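Local coordinates for tailspike protein (Acinetobacter phage vB_ApiP_P1, PDB 6E1R), which probably recognises and hydrolyses the capsular polysaccharide of its Acinetobacter baumannii host, acting as a trimeric spike on the phage tail, at residues 401-406 with 411-416; 436-441 with 449-454; 489-494 with 498-503; 506-509 with 515-518; 520-523 with 529-532. One frame throughout, in Å; residues are numbered along the deposited sequence.

Contact 1: residues 401-406 with 411-416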
loop_
_atom_site.group_PDB
_atom_site.type_symbol
_atom_site.label_atom_id
_atom_site.label_comp_id
_atom_site.label_asym_id
_atom_site.label_seq_id
_atom_site.Cartn_x
_atom_site.Cartn_y
_atom_site.Cartn_z
ATOM N N ILE A 401 1.159 2.316 26.554
ATOM C CA ILE A 401 1.640 3.060 25.395
ATOM C C ILE A 401 2.746 4.042 25.744
ATOM O O ILE A 401 3.425 4.533 24.828
ATOM C CB ILE A 401 0.489 3.799 24.675
ATOM C CG1 ILE A 401 -0.223 4.753 25.637
ATOM C CG2 ILE A 401 -0.488 2.806 24.063
ATOM C CD1 ILE A 401 -1.362 5.519 25.000
ATOM N N GLY A 402 2.955 4.347 27.022
ATOM C CA GLY A 402 4.023 5.262 27.392
ATOM C C GLY A 402 3.759 6.658 26.866
ATOM O O GLY A 402 2.658 7.204 27.005
ATOM N N ASP A 403 4.779 7.246 26.244
ATOM C CA ASP A 403 4.683 8.584 25.677
ATOM C C ASP A 403 4.301 8.574 24.204
ATOM O O ASP A 403 4.427 9.606 23.539
ATOM C CB ASP A 403 6.006 9.331 25.861
ATOM C CG ASP A 403 6.317 9.617 27.315
ATOM O OD1 ASP A 403 5.366 9.734 28.118
ATOM O OD2 ASP A 403 7.514 9.729 27.655
ATOM N N ILE A 404 3.852 7.437 23.679
ATOM C CA ILE A 404 3.441 7.348 22.283
ATOM C C ILE A 404 2.047 7.939 22.133
ATOM O O ILE A 404 1.150 7.670 22.942
ATOM C CB ILE A 404 3.495 5.888 21.801
ATOM C CG1 ILE A 404 4.904 5.321 21.990
ATOM C CG2 ILE A 404 3.064 5.785 20.344
ATOM C CD1 ILE A 404 5.031 3.855 21.642
ATOM N N ARG A 405 1.858 8.747 21.093
ATOM C CA ARG A 405 0.604 9.464 20.910
ATOM C C ARG A 405 -0.465 8.563 20.307
ATOM O O ARG A 405 -0.195 7.770 19.400
ATOM C CB ARG A 405 0.816 10.684 20.015
ATOM C CG ARG A 405 -0.227 11.776 20.196
ATOM C CD ARG A 405 0.085 12.981 19.324
ATOM N NE ARG A 405 -0.767 14.125 19.632
ATOM C CZ ARG A 405 -0.847 15.220 18.882
ATOM N NH1 ARG A 405 -0.127 15.320 17.772
ATOM N NH2 ARG A 405 -1.648 16.214 19.238
ATOM N N THR A 406 -1.686 8.695 20.820
ATOM C CA THR A 406 -2.869 8.037 20.283
ATOM C C THR A 406 -3.992 9.060 20.196
ATOM O O THR A 406 -3.865 10.195 20.664
ATOM C CB THR A 406 -3.310 6.837 21.135
ATOM O OG1 THR A 406 -3.795 7.298 22.402
ATOM C CG2 THR A 406 -2.157 5.866 21.354
ATOM N N SER A 411 -1.415 13.828 24.463
ATOM C CA SER A 411 -0.208 14.320 25.118
ATOM C C SER A 411 1.046 13.587 24.662
ATOM O O SER A 411 2.154 14.086 24.882
ATOM C CB SER A 411 -0.346 14.199 26.636
ATOM O OG SER A 411 -0.583 12.855 27.019
ATOM N N GLY A 412 0.900 12.427 24.031
ATOM C CA GLY A 412 2.042 11.674 23.564
ATOM C C GLY A 412 2.678 12.295 22.334
ATOM O O GLY A 412 2.232 13.308 21.794
ATOM N N PHE A 413 3.756 11.659 21.886
ATOM C CA PHE A 413 4.525 12.129 20.743
ATOM C C PHE A 413 4.179 11.318 19.502
ATOM O O PHE A 413 4.039 10.093 19.566
ATOM C CB PHE A 413 6.027 12.036 21.024
ATOM C CG PHE A 413 6.454 12.760 22.268
ATOM C CD1 PHE A 413 6.699 14.124 22.242
ATOM C CD2 PHE A 413 6.606 12.080 23.465
ATOM C CE1 PHE A 413 7.087 14.793 23.385
ATOM C CE2 PHE A 413 6.997 12.744 24.612
ATOM C CZ PHE A 413 7.237 14.102 24.572
ATOM N N ASN A 414 4.037 12.012 18.369
ATOM C CA ASN A 414 3.832 11.311 17.106
ATOM C C ASN A 414 5.110 10.626 16.642
ATOM O O ASN A 414 5.050 9.566 16.009
ATOM C CB ASN A 414 3.334 12.277 16.033
ATOM C CG ASN A 414 1.978 12.864 16.360
ATOM O OD1 ASN A 414 1.879 13.980 16.868
ATOM N ND2 ASN A 414 0.923 12.110 16.074
ATOM N N ALA A 415 6.263 11.211 16.948
ATOM C CA ALA A 415 7.549 10.667 16.537
ATOM C C ALA A 415 8.612 11.187 17.491
ATOM O O ALA A 415 8.361 12.077 18.308
ATOM C CB ALA A 415 7.879 11.042 15.089
ATOM N N ASP A 416 9.812 10.619 17.378
ATOM C CA ASP A 416 10.909 11.062 18.230
ATOM C C ASP A 416 11.451 12.409 17.767
ATOM O O ASP A 416 11.620 13.330 18.574
ATOM C CB ASP A 416 12.018 10.012 18.250
ATOM C CG ASP A 416 13.204 10.437 19.093
ATOM O OD1 ASP A 416 13.018 10.666 20.307
ATOM O OD2 ASP A 416 14.320 10.542 18.542
#
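D403 and R405 meet G412, F413 and N414 where the chain leaves the parallel beta-helix for the C-terminal part of the spike. Two backbone hydrogen bonds form one isolated beta bridge between I404 and F413: F413 N gives its hydrogen to D403 O (2.7 Å), and R405 N gives its own to F413 O (3.0 Å). G412, with no side chain, suits its place, because its CA lies 3.2 Å from D403 O, against the chain opposite. The apolar contact is modest: D403 CB reaches the edge of the F413 ring at CD2 (3.7 Å), the two side chains lying alongside one another and the carboxylate standing nearly upright to the ring. The polar contact belongs to R405. With CG anti to the backbone N (chi1 -157°) and the chain extended as far as NE, its methylenes run past G412 O (CD to O 3.3 Å) and carry NH1 to N414 OD1 at 2.6 Å. That oxygen lies in the guanidinium plane and is met on a lone pair, while the amide is turned about 70° against the guanidinium. Each polar group also has a partner on the second subunit: R405 NH2 bonds S417 OG, N414 OD1 accepts from N419 N, and G412 O from N419 ND2. R405 and N414 are thus fixed to each other and to the neighbouring chain, which ties this loop's conformation to trimer assembly.

Contact 2: residues 436-441 with 449-454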
loop_
_atom_site.group_PDB
_atom_site.type_symbol
_atom_site.label_atom_id
_atom_site.label_comp_id
_atom_site.label_asym_id
_atom_site.label_seq_id
_atom_site.Cartn_x
_atom_site.Cartn_y
_atom_site.Cartn_z
ATOM N N LYS A 436 20.730 24.216 26.556
ATOM C CA LYS A 436 21.910 23.436 26.899
ATOM C C LYS A 436 22.013 23.300 28.408
ATOM O O LYS A 436 21.747 24.253 29.148
ATOM C CB LYS A 436 23.196 24.064 26.348
ATOM C CG LYS A 436 24.384 23.117 26.399
ATOM C CD LYS A 436 25.681 23.839 26.697
ATOM C CE LYS A 436 26.833 22.855 26.827
ATOM N NZ LYS A 436 26.590 21.856 27.904
ATOM N N LYS A 437 22.399 22.109 28.854
ATOM C CA LYS A 437 22.564 21.788 30.265
ATOM C C LYS A 437 24.023 21.469 30.541
ATOM O O LYS A 437 24.638 20.677 29.819
ATOM C CB LYS A 437 21.691 20.588 30.649
ATOM C CG LYS A 437 21.800 20.133 32.100
ATOM C CD LYS A 437 20.964 20.972 33.035
ATOM C CE LYS A 437 20.715 20.247 34.347
ATOM N NZ LYS A 437 19.979 18.970 34.135
ATOM N N THR A 438 24.576 22.093 31.579
ATOM C CA THR A 438 25.921 21.786 32.047
ATOM C C THR A 438 25.843 21.534 33.543
ATOM O O THR A 438 25.386 22.400 34.297
ATOM C CB THR A 438 26.898 22.922 31.735
ATOM O OG1 THR A 438 26.746 23.320 30.368
ATOM C CG2 THR A 438 28.329 22.459 31.957
ATOM N N ILE A 439 26.286 20.354 33.971
ATOM C CA ILE A 439 26.197 19.971 35.375
ATOM C C ILE A 439 27.595 19.860 35.965
ATOM O O ILE A 439 28.595 20.027 35.257
ATOM C CB ILE A 439 25.418 18.653 35.544
ATOM C CG1 ILE A 439 26.174 17.496 34.887
ATOM C CG2 ILE A 439 24.021 18.783 34.960
ATOM C CD1 ILE A 439 25.595 16.133 35.198
ATOM N N ASN A 440 27.663 19.580 37.268
ATOM C CA ASN A 440 28.930 19.370 37.971
ATOM C C ASN A 440 29.848 20.584 37.851
ATOM O O ASN A 440 31.064 20.453 37.695
ATOM C CB ASN A 440 29.630 18.101 37.483
ATOM C CG ASN A 440 28.765 16.866 37.640
ATOM O OD1 ASN A 440 27.843 16.841 38.456
ATOM N ND2 ASN A 440 29.057 15.835 36.855
ATOM N N ARG A 441 29.262 21.777 37.914
ATOM C CA ARG A 441 30.033 23.016 37.951
ATOM C C ARG A 441 30.456 23.263 39.391
ATOM O O ARG A 441 29.697 23.814 40.192
ATOM C CB ARG A 441 29.221 24.177 37.389
ATOM C CG ARG A 441 28.687 23.957 35.975
ATOM C CD ARG A 441 29.811 23.855 34.946
ATOM N NE ARG A 441 30.420 22.526 34.902
ATOM C CZ ARG A 441 31.488 22.214 34.177
ATOM N NH1 ARG A 441 32.076 23.134 33.424
ATOM N NH2 ARG A 441 31.971 20.980 34.207
ATOM N N VAL A 449 34.424 28.880 36.396
ATOM C CA VAL A 449 34.183 27.605 35.731
ATOM C C VAL A 449 33.475 27.876 34.412
ATOM O O VAL A 449 32.506 28.643 34.369
ATOM C CB VAL A 449 33.343 26.651 36.605
ATOM C CG1 VAL A 449 33.053 25.360 35.857
ATOM C CG2 VAL A 449 34.053 26.357 37.917
ATOM N N GLY A 450 33.952 27.245 33.342
ATOM C CA GLY A 450 33.294 27.381 32.054
ATOM C C GLY A 450 31.970 26.634 32.026
ATOM O O GLY A 450 31.832 25.547 32.588
ATOM N N VAL A 451 30.987 27.232 31.362
ATOM C CA VAL A 451 29.638 26.687 31.284
ATOM C C VAL A 451 29.332 26.142 29.893
ATOM O O VAL A 451 28.849 25.019 29.751
ATOM C CB VAL A 451 28.591 27.741 31.707
ATOM C CG1 VAL A 451 27.182 27.226 31.453
ATOM C CG2 VAL A 451 28.772 28.106 33.172
ATOM N N ALA A 452 29.614 26.925 28.854
ATOM C CA ALA A 452 29.314 26.504 27.493
ATOM C C ALA A 452 30.191 27.278 26.523
ATOM O O ALA A 452 30.770 28.312 26.865
ATOM C CB ALA A 452 27.833 26.707 27.154
ATOM N N SER A 453 30.286 26.754 25.304
ATOM C CA SER A 453 31.002 27.409 24.221
ATOM C C SER A 453 30.020 28.166 23.338
ATOM O O SER A 453 28.950 27.652 22.998
ATOM C CB SER A 453 31.779 26.392 23.382
ATOM O OG SER A 453 32.766 25.735 24.157
ATOM N N LEU A 454 30.387 29.390 22.975
ATOM C CA LEU A 454 29.552 30.252 22.153
ATOM C C LEU A 454 30.116 30.320 20.742
ATOM O O LEU A 454 31.336 30.360 20.551
ATOM C CB LEU A 454 29.459 31.658 22.752
ATOM C CG LEU A 454 28.964 31.722 24.197
ATOM C CD1 LEU A 454 28.904 33.162 24.687
ATOM C CD2 LEU A 454 27.605 31.046 24.331
#
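Strands 436-441 and 449-454 run antiparallel (159° between their directions) with T438 facing V451, but their axes come no closer than 7.3 Å, too far apart for them to pair as neighbours in one sheet. They belong to the two antiparallel sheets of the C-terminal beta sandwich, and side chains of the first bridge to the backbone of the second. T438 turns OG1 to V451 O and donates to it at 2.8 Å; a beta-branched threonine suits a strand while offering a hydroxyl to a carbonyl. T438 OG1 in turn accepts from K436 NZ, so this hydroxyl both gives and receives. The lysine chain bends at chi2 and chi4 to bring its ammonium back, laying CD against A452 CB (3.6 Å). R441 folds at chi2 and chi3, bringing its guanidinium over T438, whose CG2 lies 3.5 Å above one face, offset toward the rim. NE is bound to I439 O of its own strand, tilted from the plane, which helps fix the rotation of the group. V449, an apolar residue set against the arginine, meets R441 NH1 obliquely with CG1 (3.4 Å), and its chain bonds to A531 on the other side. M543 of strand 539-548 packs on both R441 and V451. From the guanidinium edge, R441 NH1 donates to G450 O at 2.6 Å, the oxygen 4° out of the guanidinium plane and the N-H approaching nearly along the C=O axis.

Contact 3: residues 489-494 with 498-503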
loop_
_atom_site.group_PDB
_atom_site.type_symbol
_atom_site.label_atom_id
_atom_site.label_comp_id
_atom_site.label_asym_id
_atom_site.label_seq_id
_atom_site.Cartn_x
_atom_site.Cartn_y
_atom_site.Cartn_z
ATOM N N LEU A 489 21.615 37.806 29.469
ATOM C CA LEU A 489 22.905 38.247 28.954
ATOM C C LEU A 489 22.812 38.529 27.463
ATOM O O LEU A 489 22.249 37.731 26.709
ATOM C CB LEU A 489 23.991 37.199 29.220
ATOM C CG LEU A 489 24.129 36.703 30.660
ATOM C CD1 LEU A 489 25.130 35.561 30.739
ATOM C CD2 LEU A 489 24.530 37.841 31.588
ATOM N N LEU A 490 23.372 39.662 27.047
ATOM C CA LEU A 490 23.597 39.971 25.641
ATOM C C LEU A 490 25.063 39.729 25.319
ATOM O O LEU A 490 25.945 40.265 25.995
ATOM C CB LEU A 490 23.227 41.419 25.323
ATOM C CG LEU A 490 21.757 41.737 25.057
ATOM C CD1 LEU A 490 21.600 43.190 24.631
ATOM C CD2 LEU A 490 21.182 40.798 24.007
ATOM N N VAL A 491 25.323 38.924 24.292
ATOM C CA VAL A 491 26.685 38.560 23.934
ATOM C C VAL A 491 26.905 38.793 22.447
ATOM O O VAL A 491 25.986 38.670 21.630
ATOM C CB VAL A 491 27.008 37.094 24.302
ATOM C CG1 VAL A 491 26.936 36.896 25.807
ATOM C CG2 VAL A 491 26.061 36.138 23.583
ATOM N N THR A 492 28.143 39.139 22.106
ATOM C CA THR A 492 28.609 39.250 20.731
ATOM C C THR A 492 30.126 39.333 20.769
ATOM O O THR A 492 30.718 39.635 21.809
ATOM C CB THR A 492 28.016 40.467 20.011
ATOM O OG1 THR A 492 28.430 40.459 18.638
ATOM C CG2 THR A 492 28.479 41.758 20.666
ATOM N N SER A 493 30.749 39.061 19.626
ATOM C CA SER A 493 32.201 39.047 19.539
ATOM C C SER A 493 32.642 39.696 18.236
ATOM O O SER A 493 31.934 39.648 17.228
ATOM C CB SER A 493 32.760 37.620 19.629
ATOM O OG SER A 493 32.361 36.843 18.515
ATOM N N VAL A 494 33.825 40.307 18.274
ATOM C CA VAL A 494 34.473 40.865 17.087
ATOM C C VAL A 494 35.931 40.416 17.156
ATOM O O VAL A 494 36.775 41.084 17.761
ATOM C CB VAL A 494 34.365 42.392 17.009
ATOM C CG1 VAL A 494 35.023 42.902 15.737
ATOM C CG2 VAL A 494 32.911 42.835 17.069
ATOM N N LYS A 498 35.549 40.214 23.092
ATOM C CA LYS A 498 34.318 39.597 23.570
ATOM C C LYS A 498 33.473 40.649 24.278
ATOM O O LYS A 498 33.984 41.402 25.113
ATOM C CB LYS A 498 34.619 38.435 24.518
ATOM C CG LYS A 498 35.692 37.477 24.021
ATOM C CD LYS A 498 35.408 36.984 22.612
ATOM C CE LYS A 498 36.543 36.112 22.098
ATOM N NZ LYS A 498 36.355 35.729 20.672
ATOM N N TYR A 499 32.185 40.692 23.949
ATOM C CA TYR A 499 31.261 41.674 24.505
ATOM C C TYR A 499 30.105 40.945 25.173
ATOM O O TYR A 499 29.368 40.207 24.512
ATOM C CB TYR A 499 30.742 42.618 23.419
ATOM C CG TYR A 499 31.836 43.377 22.707
ATOM C CD1 TYR A 499 32.482 42.834 21.606
ATOM C CD2 TYR A 499 32.222 44.639 23.137
ATOM C CE1 TYR A 499 33.485 43.524 20.956
ATOM C CE2 TYR A 499 33.222 45.338 22.493
ATOM C CZ TYR A 499 33.851 44.777 21.404
ATOM O OH TYR A 499 34.850 45.469 20.759
ATOM N N ILE A 500 29.947 41.157 26.477
ATOM C CA ILE A 500 28.848 40.579 27.240
ATOM C C ILE A 500 28.275 41.655 28.152
ATOM O O ILE A 500 29.018 42.436 28.756
ATOM C CB ILE A 500 29.299 39.335 28.040
ATOM C CG1 ILE A 500 28.122 38.732 28.811
ATOM C CG2 ILE A 500 30.456 39.671 28.970
ATOM C CD1 ILE A 500 28.437 37.408 29.470
ATOM N N SER A 501 26.946 41.708 28.235
ATOM C CA SER A 501 26.251 42.715 29.027
ATOM C C SER A 501 25.093 42.048 29.749
ATOM O O SER A 501 24.198 41.494 29.103
ATOM C CB SER A 501 25.745 43.861 28.144
ATOM O OG SER A 501 25.016 44.813 28.902
ATOM N N GLN A 502 25.102 42.108 31.079
ATOM C CA GLN A 502 24.039 41.506 31.875
ATOM C C GLN A 502 22.828 42.428 31.862
ATOM O O GLN A 502 22.825 43.474 32.519
ATOM C CB GLN A 502 24.508 41.236 33.302
ATOM C CG GLN A 502 23.446 40.575 34.170
ATOM C CD GLN A 502 24.000 40.029 35.472
ATOM O OE1 GLN A 502 25.010 39.322 35.484
ATOM N NE2 GLN A 502 23.337 40.348 36.577
ATOM N N ILE A 503 21.799 42.042 31.106
ATOM C CA ILE A 503 20.593 42.857 31.009
ATOM C C ILE A 503 19.860 42.893 32.345
ATOM O O ILE A 503 19.301 43.926 32.735
ATOM C CB ILE A 503 19.691 42.331 29.879
ATOM C CG1 ILE A 503 20.248 42.722 28.511
ATOM C CG2 ILE A 503 18.278 42.832 30.037
ATOM C CD1 ILE A 503 19.243 42.548 27.391
#
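The Y499 ring, in the beta hairpin of strands 484-494 and 497-507, meets strand 489-494 with its edge: T492 O lies near its plane, 3.7 Å from CD1, with S493 CA close to the same rim, while V494 CG2 touches CE1 obliquely at 4.0 Å. Chi1 of -59° places CG beside the backbone N and directs the ring along the strand toward V494. L508 of the third subunit also packs on Y499. The hairpin lies at the margin of the five-stranded sheet of the C-terminal sandwich, the strands antiparallel (168°). L490 with S501 and T492 with Y499 are its hydrogen-bonded pairs, each joined by two backbone bonds, the straightest being L490 N to S501 O at 176°. L489, V491 and I500 share the face turned to the other sheet: V491 CG1 and I500 CG1 lie side by side at 3.7 Å, and L489 CD1 meets I500 CD1 at 4.0 Å. Beta-branched V491 and I500 suit the strands, and together with L489 they form the apolar floor on which W521 and I523 rest. L490, T492, Y499 and S501 occupy the other face, which turns to the third subunit. T492 shows why a hydroxyl suits it: OG1 is bound to Y464 O and to S484 OG of the third subunit, while its CG2 packs on Y499 CB. Beyond the last pair, I503 CD1 packs on L490 CG at 3.5 Å.

Contact 4: residues 506-509 with 515-518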
loop_
_atom_site.group_PDB
_atom_site.type_symbol
_atom_site.label_atom_id
_atom_site.label_comp_id
_atom_site.label_asym_id
_atom_site.label_seq_id
_atom_site.Cartn_x
_atom_site.Cartn_y
_atom_site.Cartn_z
ATOM N N ALA A 506 17.677 37.853 38.629
ATOM C CA ALA A 506 16.680 37.646 39.669
ATOM C C ALA A 506 17.053 36.403 40.462
ATOM O O ALA A 506 17.666 35.472 39.932
ATOM C CB ALA A 506 15.269 37.508 39.086
ATOM N N GLY A 507 16.680 36.401 41.734
ATOM C CA GLY A 507 16.968 35.290 42.616
ATOM C C GLY A 507 18.171 35.540 43.503
ATOM O O GLY A 507 18.572 36.675 43.771
ATOM N N LEU A 508 18.755 34.435 43.970
ATOM C CA LEU A 508 19.899 34.481 44.880
ATOM C C LEU A 508 21.160 34.757 44.065
ATOM O O LEU A 508 21.910 33.856 43.681
ATOM C CB LEU A 508 20.004 33.184 45.672
ATOM C CG LEU A 508 18.710 32.748 46.364
ATOM C CD1 LEU A 508 18.894 31.414 47.068
ATOM C CD2 LEU A 508 18.232 33.812 47.337
ATOM N N THR A 509 21.398 36.042 43.807
ATOM C CA THR A 509 22.470 36.488 42.926
ATOM C C THR A 509 23.589 37.210 43.669
ATOM O O THR A 509 24.487 37.763 43.025
ATOM C CB THR A 509 21.911 37.393 41.826
ATOM O OG1 THR A 509 21.216 38.497 42.419
ATOM C CG2 THR A 509 20.953 36.620 40.932
ATOM N N SER A 515 25.496 28.038 49.194
ATOM C CA SER A 515 24.596 27.304 48.312
ATOM C C SER A 515 23.813 28.203 47.360
ATOM O O SER A 515 22.929 27.705 46.655
ATOM C CB SER A 515 23.625 26.464 49.145
ATOM O OG SER A 515 22.837 27.284 49.992
ATOM N N HIS A 516 24.108 29.502 47.318
ATOM C CA HIS A 516 23.366 30.394 46.431
ATOM C C HIS A 516 24.003 30.401 45.046
ATOM O O HIS A 516 25.225 30.555 44.936
ATOM C CB HIS A 516 23.333 31.809 46.990
ATOM C CG HIS A 516 22.570 31.936 48.272
ATOM N ND1 HIS A 516 22.323 33.151 48.875
ATOM C CD2 HIS A 516 21.994 31.000 49.064
ATOM C CE1 HIS A 516 21.631 32.957 49.983
ATOM N NE2 HIS A 516 21.418 31.662 50.121
ATOM N N PRO A 517 23.220 30.239 43.977
ATOM C CA PRO A 517 23.785 30.220 42.609
ATOM C C PRO A 517 24.082 31.621 42.083
ATOM O O PRO A 517 23.475 32.118 41.128
ATOM C CB PRO A 517 22.685 29.511 41.814
ATOM C CG PRO A 517 21.428 29.905 42.515
ATOM C CD PRO A 517 21.768 29.992 43.980
ATOM N N SER A 518 25.052 32.278 42.711
ATOM C CA SER A 518 25.396 33.663 42.411
ATOM C C SER A 518 26.681 33.699 41.594
ATOM O O SER A 518 27.730 33.242 42.064
ATOM C CB SER A 518 25.553 34.468 43.698
ATOM O OG SER A 518 24.442 34.267 44.556
#
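Two inverse gamma turns, centred on L508 and P517, face each other where strand 497-507 ends and the loop toward strand 519-523 turns back. Each turn is closed by a weak backbone bond from residue i+2 to residue i, T509 N to G507 O and S518 N to H516 O. G507, whose backbone angles call for glycine, supplies the O that closes the first turn. A proline suits the second centre, since its ring already holds phi near the value such a turn needs. Between the two turns, L508 lays its CD1 methyl over one face of the H516 imidazole, a CH-pi contact 3.9 Å from the ring centroid and 16° off the normal. L508 CD1 sits 3.7 Å from H516 CD2, offset toward the rim, and L508 CB packs on P517 CD at 4.0 Å. Leucine suits this place because it is apolar on a surface shared by H516, P517 and, on the second subunit, Y499. N483 packs against both L508 and H516 and ties the loop down through S515 O, while P517 O accepts from Y487 OH. S518, with OG beside its own backbone N (chi1 -50°), hands the hydroxyl hydrogen to L508 O at 2.7 Å, coming from above the carbonyl plane, 51° out of it.

Contact 5: residues 520-523 with 529-532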
loop_
_atom_site.group_PDB
_atom_site.type_symbol
_atom_site.label_atom_id
_atom_site.label_comp_id
_atom_site.label_asym_id
_atom_site.label_seq_id
_atom_site.Cartn_x
_atom_site.Cartn_y
_atom_site.Cartn_z
ATOM N N THR A 520 29.000 35.913 38.299
ATOM C CA THR A 520 29.244 36.966 37.324
ATOM C C THR A 520 29.763 36.331 36.041
ATOM O O THR A 520 30.566 35.395 36.083
ATOM C CB THR A 520 30.252 37.990 37.858
ATOM O OG1 THR A 520 29.746 38.572 39.066
ATOM C CG2 THR A 520 30.496 39.093 36.838
ATOM N N TRP A 521 29.307 36.845 34.901
ATOM C CA TRP A 521 29.483 36.182 33.618
ATOM C C TRP A 521 30.477 36.922 32.734
ATOM O O TRP A 521 30.485 38.157 32.683
ATOM C CB TRP A 521 28.137 36.047 32.905
ATOM C CG TRP A 521 27.162 35.271 33.720
ATOM C CD1 TRP A 521 26.244 35.769 34.599
ATOM C CD2 TRP A 521 27.027 33.847 33.760
ATOM N NE1 TRP A 521 25.537 34.742 35.174
ATOM C CE2 TRP A 521 25.999 33.552 34.675
ATOM C CE3 TRP A 521 27.672 32.794 33.105
ATOM C CZ2 TRP A 521 25.601 32.246 34.952
ATOM C CZ3 TRP A 521 27.275 31.500 33.381
ATOM C CH2 TRP A 521 26.252 31.237 34.297
ATOM N N SER A 522 31.312 36.150 32.043
ATOM C CA SER A 522 32.317 36.686 31.138
ATOM C C SER A 522 32.502 35.709 29.986
ATOM O O SER A 522 31.923 34.619 29.967
ATOM C CB SER A 522 33.648 36.929 31.857
ATOM O OG SER A 522 34.175 35.717 32.368
ATOM N N ILE A 523 33.317 36.117 29.015
ATOM C CA ILE A 523 33.679 35.285 27.874
ATOM C C ILE A 523 35.190 35.363 27.711
ATOM O O ILE A 523 35.746 36.460 27.576
ATOM C CB ILE A 523 32.969 35.721 26.580
ATOM C CG1 ILE A 523 31.452 35.735 26.774
ATOM C CG2 ILE A 523 33.349 34.800 25.430
ATOM C CD1 ILE A 523 30.686 36.241 25.570
ATOM N N LEU A 529 31.564 30.713 27.720
ATOM C CA LEU A 529 30.807 31.447 28.730
ATOM C C LEU A 529 31.265 30.999 30.112
ATOM O O LEU A 529 31.018 29.859 30.517
ATOM C CB LEU A 529 29.311 31.215 28.546
ATOM C CG LEU A 529 28.386 31.945 29.523
ATOM C CD1 LEU A 529 28.479 33.449 29.323
ATOM C CD2 LEU A 529 26.951 31.468 29.375
ATOM N N VAL A 530 31.932 31.893 30.840
ATOM C CA VAL A 530 32.545 31.575 32.123
ATOM C C VAL A 530 31.710 32.177 33.243
ATOM O O VAL A 530 31.267 33.329 33.153
ATOM C CB VAL A 530 33.998 32.084 32.185
ATOM C CG1 VAL A 530 34.632 31.736 33.524
ATOM C CG2 VAL A 530 34.809 31.506 31.036
ATOM N N ALA A 531 31.493 31.395 34.296
ATOM C CA ALA A 531 30.801 31.843 35.496
ATOM C C ALA A 531 31.799 31.937 36.641
ATOM O O ALA A 531 32.563 30.996 36.880
ATOM C CB ALA A 531 29.662 30.890 35.864
ATOM N N THR A 532 31.790 33.066 37.344
ATOM C CA THR A 532 32.670 33.300 38.481
ATOM C C THR A 532 31.836 33.435 39.746
ATOM O O THR A 532 30.907 34.248 39.796
ATOM C CB THR A 532 33.520 34.555 38.271
ATOM O OG1 THR A 532 34.264 34.429 37.054
ATOM C CG2 THR A 532 34.484 34.746 39.432
HETATM O O HOH W 1 32.867 35.591 34.834
#
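W521 leaves its strand with CB 4.2 Å from V530 O, and chi1 of -59° swings the indole back over strand 529-532. From CB outward, CE3 passes V530 O and then rests on L529 CG (3.7 Å); CZ3 meets the methyl CB of A531 at 3.5 Å, and CH2 is close to the same methyl. That methyl sits over a face of the six-membered ring, a CH-pi contact 27° off the normal. Alanine suits the place opposite a tryptophan, since its single methyl can rest against the indole face without displacing it. Other residues complete the core around the indole: Y487 meets it edge-to-face, and V451, V470 and I500 pack on it. The two strands form a beta hairpin in which T520 with T532 and S522 with V530 are hydrogen-bonded pairs, W521 with A531 a non-hydrogen-bonded one. The face bearing T520, S522 and T532 is largely polar: water 1 sits there, donating to T520 O (2.6 Å) and V530 O (3.2 Å), and bonded to S522 OG (2.8 Å) and T532 OG1 (2.9 Å), the latter also bound to S448 OG. V530 lies on the same face, opposite S522, its CB 3.6 Å from S522 OG. The hairpin is thus two-faced, one side apolar and holding the tryptophan against its neighbours, the other hydrated, with the water tying the two strands together.

Along the chain the contacts follow one another in series. Contact 1 stands apart at the end of the parallel beta-helix, its centre 31 to 40 Å from the others, joining the shaft to the C-terminal part. Contacts 2 to 5 all lie in the sandwich there, with centres 10 to 21 Å apart. Contact 3 is a hairpin of one sheet, contact 5 a hairpin of the other, and contact 2 spans both. Strand 497-507 runs from contact 3 into contact 4, whose loop leads into contact 5. W521 of contact 5 touches residues of contacts 2 and 3. Contacts 1, 3 and 4 meet neighbouring subunits, so shaft and sandwich both hold the trimer.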